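Local coordinates for protein pyridoxine 4-oxidase (Mesorhizobium loti, PDB 4HA6) that probably oxidises pyridoxine to pyridoxal at its 4-hydroxymethyl group, using FAD as cofactor, as a member of the GMC oxidoreductase family, at residues Gly13-Ala18 / Asp197-Lys202; Gly225-Ser230 / Ala469-Phe474; Asp281-Gly286 / Asp456-Val461; Met317-Ala322 / Glu332-Cys337. All blocks are in the same frame, centred on the assembly; numbering follows the deposited sequence.

Contact 1: Gly13-Ala18 / Asp197-Lys202; sequences GSLLAA and DAWLTK
Leu15 lies over one face of the Trp199 indole, the two side chains running side by side and pointing the same way. A CH-pi contact carries this pairing: Leu15 CD1 stands 3.8 Å from the centroid of the six-membered ring of Trp199, 27° off its normal. With its CG anti to the backbone N (chi1 -171°), Leu15 sends its branch along the indole. The other contacts are van der Waals packing. Ala18 CB meets the edge of the Trp199 ring and lies 3.7 Å from Trp199 CB, while its approach to Trp199 O is closer still. Leu200 spreads its two methyls along the helix, Leu200 CD1 being 3.7 Å from Ser14 OG and Leu200 CD2 4.0 Å from Ala17 CB; Ser14 OG itself is hydrogen-bonded to Gly10 O. Replacing Trp199 with an alanine would probably open a gap beside Leu15 and leave its methyl without the indole face. Leu15 also packs on Ala497 and Glu498 of helix 490-506, and Leu200 on Leu30 of strand 28-31. The contact thus lays Trp199 and Leu200 against helix 11-20; Gly13 on this helix is probably the last glycine of a GxGxxG pattern, consistent with a Rossmann-type fold that binds FAD.

Contact 2: Gly225-Ser230 / Ala469-Phe474; sequences GNQVRS and ALDNLF
The side-chain amide of Asn472 stands in for a strand backbone, gripping both the N-H and the C=O of Val228. This two-bond clasp joins two sheets of the FAD-binding Rossmann-type fold: strand 473-475 is an outermost strand of the parallel sheet, whereas strand 227-235 is the middle strand of a three-stranded antiparallel meander. Asn472 holds its CG between its backbone N and carbonyl carbon (chi1 68°), the crowded position, and this turns the amide to Val228. Asn472 ND2 has a second acceptor in Asp245 O, so the amide is fixed against rotation and also tied to the chain leading into strand 246-249.
A backbone bond adds to the join where the chain turns before Gln227: Asp471 N donates to Asn226 O over 2.8 Å. The same carbonyl oxygen, Asn226 O, is covered by Leu470 CD2 at 3.3 Å. Gln227 crosses Asn472 at about a right angle, its CB 3.6 Å from Asn472 OD1. Val228 CG2 rests 3.9 Å from Leu473 CB and also meets Leu470 CD1, with Ile247 and Leu221 closing the apolar layer from neighbouring strands.
In the clasp itself, Val228 N meets Asn472 OD1 on a lone pair at 2.8 Å, and Asn472 ND2 donates to Val228 O over 2.9 Å, the acceptor lying only 3° out of the Asn472 amide plane.

Contact 3: Asp281-Gly286 / Asp456-Val461; sequences DMPDIG and DPDAVV
Met282 begins the contact with its terminal methyl, CE, which lies 3.7 Å from Val460 O and also approaches Val460 CG1. The chain of Met282 runs extended as far as SD and then bends (chi3 67°), and that bend carries the methyl to the backbone of Val460. The residue also opens a type I beta turn, Met282 to Ile285. Pro283, at the outer side of the turn, makes a loose contact in which its CD is 4.2 Å from Asp458 OD1.
Asp284 faces a second type I turn, Asp456 to Ala459. Its CB packs against Asp458 O at 3.4 Å, and a water bridges the two backbones: it accepts from Asp284 N at 2.9 Å and donates to Asp458 O at 2.7 Å. The carboxylate of Asp284 finds its partner outside both turns, where OD2 forms a salt bridge with Arg452 NH2, a nitrogen that Asp456 OD2 shares.
Ile285 ends the contact on the buried side. It crosses Val460 at about a right angle, with Ile285 CG1 3.7 Å from Val460 CG2, and behind it lie Pro257, Leu260 and Met261 of helix 252-262.
Two loops of the FAD-dependent enzyme, well away from its annotated sites, are therefore held together by methyl packing on the inner side, by a bridging water, and by Arg452, which binds a carboxylate from each. Asp284 OD2 and Asp456 OD2 lie 5.1 Å apart, and the shared Arg452 probably offsets the repulsion of their like charges.

Contact 4: Met317-Ala322 / Glu332-Cys337; sequences MAYMRA and EIVVGC
Met317-Met320 and Ile333-Gly336 pair as antiparallel strands, their axes 162° apart, through hydrogen bonds between Ala318 and Val335 and between Met320 and Ile333. A classic beta bulge ends the ladder: Glu332 N and Ile333 N both donate to Met320 O, reaching it from opposite faces of its carbonyl plane. On one side of the sheet Val334 CG2 sits over a face of the Tyr319 ring, 3.9 Å from its centroid, and Met317 CB touches the same methyl. Farther along, Met317 bends its chain so that CE lies 3.7 Å from Gly336 CA, where a beta carbon would clash with it. The pair belongs to the antiparallel sheet characteristic of the substrate-binding part of GMC oxidoreductases, and the Met317 side chain is about 5 Å from the bound pyridoxamine. On the other side Met320 CG packs against Ile333 CG1 at 3.6 Å. Beyond the bulge, Glu332 OE1 accepts from Ala322 N at 2.8 Å with its anti lone pair. Its carboxylate stacks flat over the Arg321 guanidinium, planes 5° apart, in a salt bridge of charges alone; Arg321 NH1 bonds instead to Gln330 O. A glutamine in place of Glu332 would probably leave the Arg321 guanidinium without the negative charge stacked on it.

How the contacts relate
Contacts 1 and 4 are buried, while contacts 2 and 3 are partly buried and reach the surface. Contacts 1 and 2 both belong to the Rossmann-type FAD-binding part, one through a helix and the other by joining an outer strand of the parallel sheet to the middle strand of the antiparallel one. Contact 4 pairs two strands of the separate antiparallel sheet near the pyridoxamine and lies on the far side of the chain's centre from contacts 1 and 2. Contacts 2 and 3 meet where Ala469 CB packs 4.2 Å from Met282 SD. Their chemistry follows their place: contact 1 is almost wholly apolar, contact 2 relies on a side-chain amide, contact 3 on a water, and contact 4 on a backbone ladder that ends in a bulge and an ion pair.

Contact 1: Gly13-Ala18 / Asp197-Lys202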
loop_
_atom_site.group_PDB
_atom_site.type_symbol
_atom_site.label_atom_id
_atom_site.label_comp_id
_atom_site.label_asym_id
_atom_site.label_seq_id
_atom_site.Cartn_x
_atom_site.Cartn_y
_atom_site.Cartn_z
ATOM N N GLY A 13 12.772 0.874 0.896
ATOM C CA GLY A 13 14.146 0.479 1.159
ATOM C C GLY A 13 14.929 0.192 -0.114
ATOM O O GLY A 13 16.090 0.572 -0.218
ATOM N N SER A 14 14.315 -0.497 -1.075
ATOM C CA SER A 14 15.031 -0.830 -2.313
ATOM C C SER A 14 15.414 0.449 -3.050
ATOM O O SER A 14 16.556 0.586 -3.499
ATOM C CB SER A 14 14.185 -1.728 -3.213
ATOM O OG SER A 14 13.928 -2.969 -2.592
ATOM N N LEU A 15 14.467 1.392 -3.130
ATOM C CA LEU A 15 14.701 2.695 -3.767
ATOM C C LEU A 15 15.809 3.478 -3.081
ATOM O O LEU A 15 16.609 4.156 -3.739
ATOM C CB LEU A 15 13.417 3.544 -3.771
ATOM C CG LEU A 15 13.414 4.859 -4.573
ATOM C CD1 LEU A 15 11.979 5.184 -5.034
ATOM C CD2 LEU A 15 14.011 6.050 -3.799
ATOM N N LEU A 16 15.825 3.426 -1.758
ATOM C CA LEU A 16 16.785 4.209 -0.987
ATOM C C LEU A 16 18.190 3.640 -1.095
ATOM O O LEU A 16 19.148 4.381 -1.311
ATOM C CB LEU A 16 16.362 4.304 0.487
ATOM C CG LEU A 16 15.331 5.390 0.805
ATOM C CD1 LEU A 16 15.096 5.485 2.308
ATOM C CD2 LEU A 16 15.777 6.725 0.262
ATOM N N ALA A 17 18.313 2.327 -0.916
ATOM C CA ALA A 17 19.598 1.651 -1.101
ATOM C C ALA A 17 20.271 2.083 -2.418
ATOM O O ALA A 17 21.458 2.423 -2.441
ATOM C CB ALA A 17 19.402 0.150 -1.066
ATOM N N ALA A 18 19.505 2.068 -3.507
ATOM C CA ALA A 18 20.004 2.555 -4.789
ATOM C C ALA A 18 20.342 4.049 -4.734
ATOM O O ALA A 18 21.471 4.445 -5.048
ATOM C CB ALA A 18 19.003 2.284 -5.884
ATOM N N ASP A 197 13.628 -4.922 -8.569
ATOM C CA ASP A 197 13.984 -5.020 -9.985
ATOM C C ASP A 197 14.395 -3.641 -10.530
ATOM O O ASP A 197 15.400 -3.486 -11.228
ATOM C CB ASP A 197 12.780 -5.537 -10.794
ATOM C CG ASP A 197 12.437 -6.986 -10.489
ATOM O OD1 ASP A 197 13.343 -7.748 -10.076
ATOM O OD2 ASP A 197 11.257 -7.370 -10.680
ATOM N N ALA A 198 13.599 -2.633 -10.212
ATOM C CA ALA A 198 13.805 -1.306 -10.790
ATOM C C ALA A 198 15.035 -0.602 -10.213
ATOM O O ALA A 198 15.770 0.058 -10.936
ATOM C CB ALA A 198 12.547 -0.451 -10.589
ATOM N N TRP A 199 15.258 -0.727 -8.909
ATOM C CA TRP A 199 16.315 0.063 -8.290
ATOM C C TRP A 199 17.556 -0.730 -7.930
ATOM O O TRP A 199 18.675 -0.226 -8.084
ATOM C CB TRP A 199 15.794 0.831 -7.076
ATOM C CG TRP A 199 15.043 2.069 -7.458
ATOM C CD1 TRP A 199 15.566 3.310 -7.741
ATOM C CD2 TRP A 199 13.626 2.187 -7.594
ATOM N NE1 TRP A 199 14.542 4.188 -8.049
ATOM C CE2 TRP A 199 13.345 3.519 -7.973
ATOM C CE3 TRP A 199 12.564 1.290 -7.450
ATOM C CZ2 TRP A 199 12.042 3.967 -8.212
ATOM C CZ3 TRP A 199 11.270 1.744 -7.667
ATOM C CH2 TRP A 199 11.021 3.068 -8.039
ATOM N N LEU A 200 17.365 -1.956 -7.445
ATOM C CA LEU A 200 18.500 -2.814 -7.103
ATOM C C LEU A 200 18.954 -3.630 -8.322
ATOM O O LEU A 200 18.884 -4.857 -8.324
ATOM C CB LEU A 200 18.163 -3.708 -5.904
ATOM C CG LEU A 200 17.955 -2.890 -4.626
ATOM C CD1 LEU A 200 17.464 -3.739 -3.455
ATOM C CD2 LEU A 200 19.250 -2.188 -4.266
ATOM N N THR A 201 19.400 -2.929 -9.363
ATOM C CA THR A 201 19.911 -3.559 -10.583
ATOM C C THR A 201 21.277 -4.195 -10.304
ATOM O O THR A 201 21.852 -3.993 -9.224
ATOM C CB THR A 201 20.078 -2.518 -11.706
ATOM O OG1 THR A 201 21.161 -1.634 -11.388
ATOM C CG2 THR A 201 18.810 -1.692 -11.864
ATOM N N LYS A 202 21.788 -4.968 -11.265
ATOM C CA LYS A 202 23.103 -5.601 -11.131
ATOM C C LYS A 202 24.173 -4.548 -10.909
ATOM O O LYS A 202 25.043 -4.698 -10.051
ATOM C CB LYS A 202 23.455 -6.422 -12.377
ATOM C CG LYS A 202 22.812 -7.799 -12.431
ATOM C CD LYS A 202 23.828 -8.868 -12.841
ATOM C CE LYS A 202 24.495 -8.540 -14.168
ATOM N NZ LYS A 202 25.732 -9.346 -14.397
#

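Contact 2: Gly225-Ser230 / Ala469-Phe474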
loop_
_atom_site.group_PDB
_atom_site.type_symbol
_atom_site.label_atom_id
_atom_site.label_comp_id
_atom_site.label_asym_id
_atom_site.label_seq_id
_atom_site.Cartn_x
_atom_site.Cartn_y
_atom_site.Cartn_z
ATOM N N GLY A 225 22.095 9.404 24.358
ATOM C CA GLY A 225 21.591 10.765 24.318
ATOM C C GLY A 225 20.451 10.907 23.314
ATOM O O GLY A 225 19.500 10.121 23.319
ATOM N N ASN A 226 20.543 11.901 22.437
ATOM C CA ASN A 226 19.494 12.108 21.441
ATOM C C ASN A 226 19.781 11.468 20.092
ATOM O O ASN A 226 19.267 11.918 19.066
ATOM C CB ASN A 226 19.220 13.589 21.249
ATOM C CG ASN A 226 18.694 14.238 22.505
ATOM O OD1 ASN A 226 17.934 13.626 23.260
ATOM N ND2 ASN A 226 19.104 15.479 22.748
ATOM N N GLN A 227 20.585 10.406 20.094
ATOM C CA GLN A 227 20.914 9.716 18.854
ATOM C C GLN A 227 20.794 8.211 18.976
ATOM O O GLN A 227 20.988 7.645 20.067
ATOM C CB GLN A 227 22.346 10.052 18.448
ATOM C CG GLN A 227 22.548 11.484 18.000
ATOM C CD GLN A 227 23.920 11.687 17.408
ATOM O OE1 GLN A 227 24.925 11.372 18.039
ATOM N NE2 GLN A 227 23.971 12.194 16.182
ATOM N N VAL A 228 20.468 7.566 17.855
ATOM C CA VAL A 228 20.624 6.123 17.729
ATOM C C VAL A 228 22.111 5.851 17.501
ATOM O O VAL A 228 22.710 6.394 16.555
ATOM C CB VAL A 228 19.861 5.543 16.529
ATOM C CG1 VAL A 228 20.190 4.063 16.390
ATOM C CG2 VAL A 228 18.337 5.737 16.681
ATOM N N ARG A 229 22.707 5.016 18.348
ATOM C CA ARG A 229 24.143 4.764 18.269
ATOM C C ARG A 229 24.436 3.488 17.494
ATOM O O ARG A 229 25.387 3.425 16.697
ATOM C CB ARG A 229 24.747 4.712 19.675
ATOM C CG ARG A 229 26.210 4.286 19.731
ATOM C CD ARG A 229 26.686 4.217 21.175
ATOM N NE ARG A 229 28.073 3.770 21.321
ATOM C CZ ARG A 229 28.427 2.569 21.773
ATOM N NH1 ARG A 229 27.496 1.685 22.112
ATOM N NH2 ARG A 229 29.711 2.245 21.887
ATOM N N SER A 230 23.609 2.472 17.711
ATOM C CA SER A 230 23.790 1.205 17.021
ATOM C C SER A 230 22.468 0.469 16.843
ATOM O O SER A 230 21.441 0.871 17.397
ATOM C CB SER A 230 24.769 0.318 17.794
ATOM O OG SER A 230 24.217 -0.076 19.039
ATOM N N ALA A 469 11.898 13.025 18.369
ATOM C CA ALA A 469 12.644 12.961 19.630
ATOM C C ALA A 469 14.143 12.697 19.480
ATOM O O ALA A 469 14.862 12.675 20.479
ATOM C CB ALA A 469 12.015 11.929 20.580
ATOM N N LEU A 470 14.617 12.495 18.247
ATOM C CA LEU A 470 16.024 12.138 18.025
ATOM C C LEU A 470 16.657 12.867 16.829
ATOM O O LEU A 470 15.954 13.382 15.959
ATOM C CB LEU A 470 16.159 10.627 17.841
ATOM C CG LEU A 470 15.822 9.757 19.053
ATOM C CD1 LEU A 470 15.899 8.295 18.713
ATOM C CD2 LEU A 470 16.730 10.058 20.216
ATOM N N ASP A 471 17.985 12.901 16.778
ATOM C CA ASP A 471 18.675 13.665 15.737
ATOM C C ASP A 471 19.005 12.893 14.448
ATOM O O ASP A 471 19.124 13.481 13.371
ATOM C CB ASP A 471 19.961 14.280 16.303
ATOM C CG ASP A 471 19.701 15.202 17.480
ATOM O OD1 ASP A 471 20.542 15.216 18.407
ATOM O OD2 ASP A 471 18.664 15.908 17.483
ATOM N N ASN A 472 19.170 11.581 14.541
ATOM C CA ASN A 472 19.721 10.866 13.397
ATOM C C ASN A 472 18.891 9.665 12.981
ATOM O O ASN A 472 19.427 8.730 12.371
ATOM C CB ASN A 472 21.156 10.424 13.690
ATOM C CG ASN A 472 21.218 9.366 14.759
ATOM O OD1 ASN A 472 20.287 9.219 15.563
ATOM N ND2 ASN A 472 22.306 8.607 14.774
ATOM N N LEU A 473 17.594 9.692 13.308
ATOM C CA LEU A 473 16.688 8.602 12.944
ATOM C C LEU A 473 15.534 9.089 12.080
ATOM O O LEU A 473 14.814 10.021 12.442
ATOM C CB LEU A 473 16.156 7.906 14.205
ATOM C CG LEU A 473 15.094 6.811 14.052
ATOM C CD1 LEU A 473 15.630 5.626 13.291
ATOM C CD2 LEU A 473 14.614 6.376 15.426
ATOM N N PHE A 474 15.345 8.434 10.940
ATOM C CA PHE A 474 14.293 8.821 10.010
ATOM C C PHE A 474 13.347 7.641 9.759
ATOM O O PHE A 474 13.736 6.479 9.914
ATOM C CB PHE A 474 14.923 9.349 8.712
ATOM C CG PHE A 474 15.947 10.443 8.947
ATOM C CD1 PHE A 474 15.583 11.785 8.870
ATOM C CD2 PHE A 474 17.261 10.124 9.289
ATOM C CE1 PHE A 474 16.514 12.796 9.111
ATOM C CE2 PHE A 474 18.197 11.130 9.524
ATOM C CZ PHE A 474 17.818 12.462 9.433
#

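Contact 3: Asp281-Gly286 / Asp456-Val461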
loop_
_atom_site.group_PDB
_atom_site.type_symbol
_atom_site.label_atom_id
_atom_site.label_comp_id
_atom_site.label_asym_id
_atom_site.label_seq_id
_atom_site.Cartn_x
_atom_site.Cartn_y
_atom_site.Cartn_z
ATOM N N ASP A 281 8.745 8.474 25.482
ATOM C CA ASP A 281 7.293 8.300 25.440
ATOM C C ASP A 281 6.702 9.040 24.230
ATOM O O ASP A 281 6.581 10.263 24.234
ATOM C CB ASP A 281 6.661 8.764 26.759
ATOM C CG ASP A 281 5.149 8.608 26.772
ATOM O OD1 ASP A 281 4.616 7.821 25.960
ATOM O OD2 ASP A 281 4.483 9.263 27.602
ATOM N N MET A 282 6.348 8.297 23.188
ATOM C CA MET A 282 5.734 8.913 22.015
ATOM C C MET A 282 4.370 8.258 21.827
ATOM O O MET A 282 4.268 7.133 21.311
ATOM C CB MET A 282 6.613 8.739 20.772
ATOM C CG MET A 282 8.035 9.295 20.910
ATOM S SD MET A 282 8.925 9.401 19.325
ATOM C CE MET A 282 7.961 10.677 18.497
ATOM N N PRO A 283 3.317 8.936 22.306
ATOM C CA PRO A 283 1.971 8.347 22.348
ATOM C C PRO A 283 1.420 7.975 20.971
ATOM O O PRO A 283 0.568 7.105 20.905
ATOM C CB PRO A 283 1.128 9.453 22.977
ATOM C CG PRO A 283 2.113 10.167 23.899
ATOM C CD PRO A 283 3.427 10.147 23.142
ATOM N N ASP A 284 1.896 8.596 19.900
ATOM C CA ASP A 284 1.272 8.371 18.594
ATOM C C ASP A 284 1.913 7.264 17.750
ATOM O O ASP A 284 1.451 6.990 16.635
ATOM C CB ASP A 284 1.183 9.682 17.802
ATOM C CG ASP A 284 -0.057 10.488 18.148
ATOM O OD1 ASP A 284 -0.675 10.215 19.205
ATOM O OD2 ASP A 284 -0.410 11.395 17.362
ATOM N N ILE A 285 2.968 6.632 18.272
ATOM C CA ILE A 285 3.582 5.510 17.564
ATOM C C ILE A 285 2.642 4.320 17.554
ATOM O O ILE A 285 2.197 3.850 18.614
ATOM C CB ILE A 285 4.952 5.105 18.162
ATOM C CG1 ILE A 285 6.019 6.123 17.745
ATOM C CG2 ILE A 285 5.364 3.704 17.663
ATOM C CD1 ILE A 285 7.370 5.937 18.416
ATOM N N GLY A 286 2.314 3.840 16.357
ATOM C CA GLY A 286 1.373 2.743 16.243
ATOM C C GLY A 286 -0.067 3.191 16.042
ATOM O O GLY A 286 -0.901 2.376 15.653
ATOM N N ASP A 456 2.480 19.033 14.312
ATOM C CA ASP A 456 2.073 19.182 15.713
ATOM C C ASP A 456 3.061 18.448 16.627
ATOM O O ASP A 456 3.775 17.546 16.167
ATOM C CB ASP A 456 0.633 18.677 15.889
ATOM C CG ASP A 456 0.465 17.225 15.455
ATOM O OD1 ASP A 456 0.627 16.947 14.249
ATOM O OD2 ASP A 456 0.157 16.362 16.317
ATOM N N PRO A 457 3.137 18.851 17.915
ATOM C CA PRO A 457 4.213 18.354 18.791
ATOM C C PRO A 457 4.234 16.844 18.973
ATOM O O PRO A 457 5.332 16.296 19.131
ATOM C CB PRO A 457 3.918 19.028 20.136
ATOM C CG PRO A 457 3.200 20.293 19.771
ATOM C CD PRO A 457 2.344 19.910 18.574
ATOM N N ASP A 458 3.075 16.184 18.946
ATOM C CA ASP A 458 3.057 14.735 19.159
ATOM C C ASP A 458 3.026 13.853 17.893
ATOM O O ASP A 458 2.833 12.643 17.984
ATOM C CB ASP A 458 1.943 14.346 20.136
ATOM C CG ASP A 458 2.355 14.535 21.585
ATOM O OD1 ASP A 458 3.507 14.191 21.931
ATOM O OD2 ASP A 458 1.531 15.035 22.370
ATOM N N ALA A 459 3.230 14.458 16.721
ATOM C CA ALA A 459 3.445 13.694 15.491
ATOM C C ALA A 459 4.688 12.828 15.674
ATOM O O ALA A 459 5.580 13.182 16.460
ATOM C CB ALA A 459 3.647 14.631 14.313
ATOM N N VAL A 460 4.768 11.704 14.964
ATOM C CA VAL A 460 5.947 10.839 15.106
ATOM C C VAL A 460 7.162 11.356 14.352
ATOM O O VAL A 460 8.282 11.366 14.904
ATOM C CB VAL A 460 5.652 9.381 14.779
ATOM C CG1 VAL A 460 6.930 8.512 14.938
ATOM C CG2 VAL A 460 4.560 8.875 15.696
ATOM N N VAL A 461 6.951 11.801 13.109
ATOM C CA VAL A 461 8.018 12.467 12.367
ATOM C C VAL A 461 7.616 13.863 11.918
ATOM O O VAL A 461 6.419 14.196 11.856
ATOM C CB VAL A 461 8.511 11.643 11.165
ATOM C CG1 VAL A 461 9.036 10.313 11.646
ATOM C CG2 VAL A 461 7.384 11.430 10.138
HETATM O O HOH W 1 3.853 10.753 19.649
#

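Contact 4: Met317-Ala322 / Glu332-Cys337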
loop_
_atom_site.group_PDB
_atom_site.type_symbol
_atom_site.label_atom_id
_atom_site.label_comp_id
_atom_site.label_asym_id
_atom_site.label_seq_id
_atom_site.Cartn_x
_atom_site.Cartn_y
_atom_site.Cartn_z
ATOM N N MET A 317 -10.139 -0.269 -11.851
ATOM C CA MET A 317 -10.823 0.472 -10.794
ATOM C C MET A 317 -11.500 1.667 -11.410
ATOM O O MET A 317 -10.891 2.369 -12.230
ATOM C CB MET A 317 -9.830 1.015 -9.769
ATOM C CG MET A 317 -9.043 -0.023 -9.032
ATOM S SD MET A 317 -10.185 -1.182 -8.323
ATOM C CE MET A 317 -9.801 -2.568 -9.402
ATOM N N ALA A 318 -12.744 1.915 -11.007
ATOM C CA ALA A 318 -13.428 3.141 -11.384
ATOM C C ALA A 318 -13.660 3.956 -10.117
ATOM O O ALA A 318 -14.515 3.600 -9.302
ATOM C CB ALA A 318 -14.754 2.828 -12.058
ATOM N N TYR A 319 -12.890 5.031 -9.945
ATOM C CA TYR A 319 -13.095 5.955 -8.831
ATOM C C TYR A 319 -14.154 6.985 -9.208
ATOM O O TYR A 319 -14.260 7.369 -10.374
ATOM C CB TYR A 319 -11.774 6.648 -8.479
ATOM C CG TYR A 319 -10.718 5.637 -8.136
ATOM C CD1 TYR A 319 -10.625 5.137 -6.845
ATOM C CD2 TYR A 319 -9.856 5.134 -9.108
ATOM C CE1 TYR A 319 -9.671 4.188 -6.512
ATOM C CE2 TYR A 319 -8.894 4.170 -8.789
ATOM C CZ TYR A 319 -8.822 3.699 -7.479
ATOM O OH TYR A 319 -7.901 2.735 -7.108
ATOM N N MET A 320 -14.927 7.444 -8.225
ATOM C CA MET A 320 -16.016 8.370 -8.513
ATOM C C MET A 320 -16.510 9.059 -7.242
ATOM O O MET A 320 -16.095 8.728 -6.122
ATOM C CB MET A 320 -17.169 7.619 -9.200
ATOM C CG MET A 320 -17.802 6.523 -8.330
ATOM S SD MET A 320 -18.800 5.285 -9.223
ATOM C CE MET A 320 -17.518 4.211 -9.868
ATOM N N ARG A 321 -17.405 10.021 -7.412
ATOM C CA ARG A 321 -18.030 10.631 -6.262
ATOM C C ARG A 321 -19.094 9.648 -5.779
ATOM O O ARG A 321 -19.551 8.787 -6.540
ATOM C CB ARG A 321 -18.628 11.996 -6.629
ATOM C CG ARG A 321 -17.593 13.006 -7.155
ATOM C CD ARG A 321 -16.591 13.440 -6.077
ATOM N NE ARG A 321 -17.233 14.295 -5.088
ATOM C CZ ARG A 321 -16.617 14.822 -4.034
ATOM N NH1 ARG A 321 -15.323 14.589 -3.826
ATOM N NH2 ARG A 321 -17.301 15.580 -3.185
ATOM N N ALA A 322 -19.467 9.750 -4.513
ATOM C CA ALA A 322 -20.434 8.819 -3.947
ATOM C C ALA A 322 -21.882 9.066 -4.402
ATOM O O ALA A 322 -22.716 8.176 -4.266
ATOM C CB ALA A 322 -20.350 8.834 -2.441
ATOM N N GLU A 332 -14.540 9.460 -3.817
ATOM C CA GLU A 332 -15.087 9.087 -2.512
ATOM C C GLU A 332 -15.311 7.576 -2.426
ATOM O O GLU A 332 -15.215 6.984 -1.351
ATOM C CB GLU A 332 -16.410 9.812 -2.241
ATOM C CG GLU A 332 -16.312 11.315 -2.295
ATOM C CD GLU A 332 -17.637 11.976 -1.987
ATOM O OE1 GLU A 332 -18.628 11.701 -2.713
ATOM O OE2 GLU A 332 -17.682 12.758 -1.012
ATOM N N ILE A 333 -15.628 6.954 -3.559
ATOM C CA ILE A 333 -15.792 5.501 -3.601
ATOM C C ILE A 333 -15.083 4.947 -4.832
ATOM O O ILE A 333 -14.583 5.707 -5.672
ATOM C CB ILE A 333 -17.291 5.065 -3.621
ATOM C CG1 ILE A 333 -18.008 5.663 -4.838
ATOM C CG2 ILE A 333 -18.016 5.441 -2.333
ATOM C CD1 ILE A 333 -19.518 5.412 -4.867
ATOM N N VAL A 334 -15.048 3.623 -4.934
ATOM C CA VAL A 334 -14.425 2.941 -6.064
ATOM C C VAL A 334 -15.188 1.648 -6.328
ATOM O O VAL A 334 -15.665 0.999 -5.392
ATOM C CB VAL A 334 -12.931 2.620 -5.783
ATOM C CG1 VAL A 334 -12.786 1.819 -4.505
ATOM C CG2 VAL A 334 -12.292 1.876 -6.973
ATOM N N VAL A 335 -15.359 1.307 -7.602
ATOM C CA VAL A 335 -15.919 0.016 -7.981
ATOM C C VAL A 335 -14.952 -0.583 -8.981
ATOM O O VAL A 335 -14.642 0.047 -9.987
ATOM C CB VAL A 335 -17.316 0.134 -8.638
ATOM C CG1 VAL A 335 -17.760 -1.220 -9.177
ATOM C CG2 VAL A 335 -18.337 0.672 -7.648
ATOM N N GLY A 336 -14.458 -1.781 -8.701
ATOM C CA GLY A 336 -13.445 -2.390 -9.547
ATOM C C GLY A 336 -13.951 -3.657 -10.208
ATOM O O GLY A 336 -14.800 -4.366 -9.651
ATOM N N CYS A 337 -13.445 -3.945 -11.400
ATOM C CA CYS A 337 -13.879 -5.139 -12.111
ATOM C C CYS A 337 -12.932 -6.307 -11.843
ATOM O O CYS A 337 -11.818 -6.328 -12.361
ATOM C CB CYS A 337 -13.951 -4.860 -13.612
ATOM S SG CYS A 337 -14.469 -6.300 -14.564
#